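PDB 6D2Y: PbSGBP-B lipoprotein from Prevotella bryantii B14, which probably binds polysaccharide at the cell surface as a lipoprotein of a polysaccharide utilization locus, and carries a magnesium ion in its structure. Local coordinates for residues F79-A84 with P101-V107; I130-V135 with V203-Y207. One frame throughout, in Å; residues are numbered along the deposited sequence.

Contact 1: F79-A84 with P101-V107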
# COMPACT_ATOMS: atom_id res chain seq x y z
N PHE A 79 -10.44 31.26 10.87
CA PHE A 79 -9.12 30.66 10.73
C PHE A 79 -8.88 30.42 9.25
O PHE A 79 -9.55 29.58 8.63
CB PHE A 79 -9.05 29.35 11.52
CG PHE A 79 -9.02 29.55 13.00
CD1 PHE A 79 -10.20 29.69 13.73
CD2 PHE A 79 -7.82 29.58 13.68
CE1 PHE A 79 -10.16 29.87 15.10
CE2 PHE A 79 -7.78 29.75 15.05
CZ PHE A 79 -8.95 29.89 15.76
N ASN A 80 -7.94 31.17 8.67
CA ASN A 80 -7.72 31.19 7.22
C ASN A 80 -9.03 31.60 6.56
O ASN A 80 -9.51 32.71 6.83
CB ASN A 80 -7.13 29.85 6.76
CG ASN A 80 -5.87 29.49 7.50
OD1 ASN A 80 -4.81 30.11 7.30
ND2 ASN A 80 -5.96 28.49 8.36
N ASP A 81 -9.65 30.76 5.74
CA ASP A 81 -10.93 31.07 5.12
C ASP A 81 -12.08 30.31 5.77
O ASP A 81 -13.19 30.29 5.22
CB ASP A 81 -10.87 30.76 3.62
CG ASP A 81 -10.39 29.34 3.33
OD1 ASP A 81 -10.19 28.57 4.29
OD2 ASP A 81 -10.22 29.00 2.14
N GLN A 82 -11.85 29.68 6.91
CA GLN A 82 -12.85 28.88 7.59
C GLN A 82 -13.41 29.67 8.77
O GLN A 82 -12.66 30.07 9.67
CB GLN A 82 -12.26 27.55 8.06
CG GLN A 82 -11.66 26.72 6.94
CD GLN A 82 -12.66 26.38 5.86
OE1 GLN A 82 -13.76 25.89 6.15
NE2 GLN A 82 -12.30 26.64 4.61
N ALA A 83 -14.72 29.88 8.77
CA ALA A 83 -15.37 30.61 9.85
C ALA A 83 -15.53 29.71 11.07
O ALA A 83 -15.91 28.54 10.95
CB ALA A 83 -16.73 31.13 9.40
N ALA A 84 -15.23 30.26 12.24
CA ALA A 84 -15.42 29.56 13.49
C ALA A 84 -16.79 29.88 14.08
O ALA A 84 -17.45 30.84 13.69
CB ALA A 84 -14.32 29.92 14.49
N PRO A 101 -12.04 25.40 13.26
CA PRO A 101 -12.93 24.63 12.40
C PRO A 101 -12.27 23.35 11.89
O PRO A 101 -11.05 23.23 11.85
CB PRO A 101 -13.23 25.60 11.24
CG PRO A 101 -13.03 26.95 11.83
CD PRO A 101 -11.90 26.80 12.82
N ASN A 102 -13.12 22.40 11.50
CA ASN A 102 -12.63 21.08 11.10
C ASN A 102 -12.16 21.05 9.65
O ASN A 102 -11.32 20.21 9.30
CB ASN A 102 -13.71 20.02 11.32
CG ASN A 102 -13.14 18.62 11.45
OD1 ASN A 102 -13.86 17.67 11.79
ND2 ASN A 102 -11.85 18.48 11.21
N GLU A 103 -12.69 21.93 8.81
CA GLU A 103 -12.43 21.84 7.38
C GLU A 103 -11.03 22.33 7.03
O GLU A 103 -10.51 23.27 7.64
CB GLU A 103 -13.47 22.64 6.60
CG GLU A 103 -14.85 22.01 6.62
CD GLU A 103 -14.84 20.56 6.19
OE1 GLU A 103 -14.18 20.25 5.18
OE2 GLU A 103 -15.49 19.73 6.86
N ILE A 104 -10.42 21.68 6.04
CA ILE A 104 -9.11 22.10 5.54
C ILE A 104 -9.25 23.42 4.80
O ILE A 104 -10.15 23.56 3.96
CB ILE A 104 -8.53 21.02 4.62
CG1 ILE A 104 -7.88 19.90 5.45
CG2 ILE A 104 -7.52 21.62 3.65
CD1 ILE A 104 -8.04 18.53 4.84
N PRO A 105 -8.41 24.42 5.08
CA PRO A 105 -8.53 25.70 4.37
C PRO A 105 -8.08 25.58 2.92
O PRO A 105 -7.07 24.93 2.61
CB PRO A 105 -7.60 26.63 5.16
CG PRO A 105 -6.60 25.70 5.79
CD PRO A 105 -7.35 24.44 6.10
N SER A 106 -8.84 26.21 2.02
CA SER A 106 -8.50 26.18 0.60
C SER A 106 -7.43 27.20 0.26
O SER A 106 -6.54 26.92 -0.56
CB SER A 106 -9.75 26.42 -0.25
OG SER A 106 -10.57 25.26 -0.28
N VAL A 107 -7.48 28.39 0.85
CA VAL A 107 -6.43 29.39 0.75
C VAL A 107 -5.90 29.62 2.16
O VAL A 107 -6.64 30.04 3.06
CB VAL A 107 -6.94 30.69 0.10
CG1 VAL A 107 -8.24 31.13 0.72
CG2 VAL A 107 -5.87 31.79 0.23
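Asp81 reaches from a tight turn into the loop 101-107 and grips its backbone. Its CB packs against Val107 CG1 at 3.9 Å. From there CG stands between the backbone N and the carbonyl carbon (chi1 53°), which turns the carboxylate toward the loop. OD2 takes two amides at the tip: Val107 N at 3.1 Å and nearly straight (167°), approaching from above the carboxylate plane, and Ser106 N in a weak, more bent bond. OD1 lies 3.4 Å from Pro105 CB and accepts Gln82 NE2 at 2.9 Å, from the opposite face of the carboxylate, so both oxygens are engaged and the group's rotation is restrained. A type II' beta turn, Phe79 to Gln82, closes this tight beta hairpin between strands 74-79 and 82-83, at the edge of a mixed five-stranded sheet. Beside the carboxylate, Asn80 sets its CB against Pro105 CB at 3.6 Å, while its OD1 accepts from the backbone of Thr109 and Asp110. Gln82 bends at CG, bringing OE1 to 3.3 Å from Glu103 CB. Pro101 packs across both arms: its CD meets Phe79 CD1 at 3.5 Å, its CB Gln82 CB, and its CG lies 3.4 Å from Ala83 O, with Ala84 beside it.

Contact 2: I130-V135 with V203-Y207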
# COMPACT_ATOMS: atom_id res chain seq x y z
N ILE A 130 -2.11 21.05 10.01
CA ILE A 130 -2.74 20.03 9.18
C ILE A 130 -1.80 18.84 9.08
O ILE A 130 -0.57 19.00 9.10
CB ILE A 130 -3.11 20.58 7.79
CG1 ILE A 130 -3.96 21.84 7.91
CG2 ILE A 130 -3.84 19.53 6.96
CD1 ILE A 130 -5.40 21.57 8.31
N SER A 131 -2.38 17.65 9.00
CA SER A 131 -1.58 16.43 8.91
C SER A 131 -0.66 16.47 7.69
O SER A 131 -1.03 16.99 6.63
CB SER A 131 -2.49 15.21 8.84
OG SER A 131 -1.74 14.01 8.78
N ALA A 132 0.53 15.91 7.85
CA ALA A 132 1.47 15.76 6.75
C ALA A 132 0.91 14.79 5.72
O ALA A 132 -0.00 14.01 6.01
CB ALA A 132 2.82 15.27 7.28
N PRO A 133 1.43 14.81 4.49
CA PRO A 133 0.92 13.88 3.47
C PRO A 133 1.16 12.43 3.86
O PRO A 133 2.18 12.09 4.47
CB PRO A 133 1.71 14.26 2.21
CG PRO A 133 2.19 15.65 2.46
CD PRO A 133 2.43 15.73 3.93
N SER A 134 0.21 11.58 3.53
CA SER A 134 0.34 10.14 3.69
C SER A 134 0.42 9.51 2.32
O SER A 134 -0.42 9.78 1.45
CB SER A 134 -0.84 9.56 4.48
OG SER A 134 -1.93 9.26 3.62
N VAL A 135 1.44 8.68 2.11
CA VAL A 135 1.67 8.02 0.83
C VAL A 135 1.44 6.53 1.01
O VAL A 135 2.05 5.91 1.89
CB VAL A 135 3.08 8.30 0.30
CG1 VAL A 135 3.25 7.71 -1.09
CG2 VAL A 135 3.36 9.79 0.29
N VAL A 203 7.17 13.03 -0.80
CA VAL A 203 6.10 13.97 -1.13
C VAL A 203 6.08 15.04 -0.05
O VAL A 203 5.86 14.73 1.13
CB VAL A 203 4.74 13.27 -1.25
CG1 VAL A 203 3.64 14.29 -1.50
CG2 VAL A 203 4.78 12.23 -2.36
N SER A 204 6.29 16.29 -0.44
CA SER A 204 6.41 17.39 0.50
C SER A 204 5.42 18.49 0.15
O SER A 204 5.18 18.77 -1.03
CB SER A 204 7.83 17.97 0.51
OG SER A 204 8.20 18.43 -0.77
N ASP A 205 4.84 19.10 1.18
CA ASP A 205 3.99 20.27 1.00
C ASP A 205 4.20 21.19 2.20
O ASP A 205 5.21 21.08 2.91
CB ASP A 205 2.52 19.85 0.80
CG ASP A 205 1.94 19.12 2.00
OD1 ASP A 205 2.64 18.97 3.02
OD2 ASP A 205 0.77 18.68 1.92
N LYS A 206 3.25 22.10 2.44
CA LYS A 206 3.39 23.07 3.51
C LYS A 206 3.47 22.41 4.88
O LYS A 206 4.11 22.94 5.79
CB LYS A 206 2.23 24.07 3.47
CG LYS A 206 2.44 25.31 4.32
CD LYS A 206 1.16 26.11 4.46
CE LYS A 206 1.38 27.36 5.29
NZ LYS A 206 1.00 27.13 6.71
N TYR A 207 2.83 21.25 5.05
CA TYR A 207 2.65 20.65 6.36
C TYR A 207 3.65 19.55 6.67
O TYR A 207 3.55 18.93 7.73
CB TYR A 207 1.22 20.12 6.48
CG TYR A 207 0.18 21.16 6.14
CD1 TYR A 207 0.03 22.30 6.93
CD2 TYR A 207 -0.65 21.02 5.03
CE1 TYR A 207 -0.91 23.26 6.63
CE2 TYR A 207 -1.60 21.98 4.73
CZ TYR A 207 -1.72 23.10 5.53
OH TYR A 207 -2.66 24.06 5.23
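Ile130 lies flat on the ring of Tyr207, the two side chains running side by side and pointing the same way. Its CB sits over the ring centre, 3.4 Å from the centroid and 1° off the normal, in a CH-pi contact. CG1 continues over the same face toward the phenol end, 3.5 Å from Tyr207 CZ, because it stands beside the backbone N (chi1 -54°); CG2 sits over the CD2-CE2 side of the same face. The other face of the ring is backed by Lys206 CB, so the aromatic plane is held between an aliphatic branch from across the contact and one from its own segment. Tyr207 CB touches Ile130 O at 3.4 Å.

Pro133 and Asp205 approach from opposite directions. The proline ring presents CG and CD to the carboxylate, with CD 3.4 Å from Asp205 OD1. That same oxygen accepts Tyr207 N at 3.1 Å, from above the carboxylate plane, closing an Asx turn that fixes the chain where strand 200-205 gives way to the tyrosine. Beyond the proline, contact becomes wholly apolar: Val135 and Val203 cross at a slant, CG2 to CG2 at 3.9 Å.

The two segments run nearly antiparallel, 167° apart, but the strands they border, 134-138 and 200-205, belong to different sheets, consistent with the facing sheets of an immunoglobulin-like (E-set) sandwich, as in IPT/TIG domains. Strand 134-138 borders one four-stranded sheet and strand 200-205 lies inside the other, where Val203 pairs with Thr210 of strand 208-215; Val135 also packs on Ala212 and Phe214 of that strand and on Ile151 of strand 148-154.

How the contacts relate
Contact 1 is the more exposed, with four of twelve touching residues exposed and three buried; contact 2 is more enclosed, with one of eight exposed and four buried. Both lie away from the magnesium site. Contact 1 ties a hairpin to a loop within the N-terminal sheet region, where carboxylate-to-amide bonds add to proline packing; contact 2 joins the approach to strand 134-138 to the end of strand 200-205 through aromatic and aliphatic packing. Each has an aspartate accepting from the backbone: two amides, one weakly, across the contact at Asp81, and one within its own segment at Asp205. Centres lie about 17 Å apart, yet Pro105 and Ile104 meet Ile130 CD1, and Tyr159 hydrogen-bonds to both Pro105 O and Tyr207 OH.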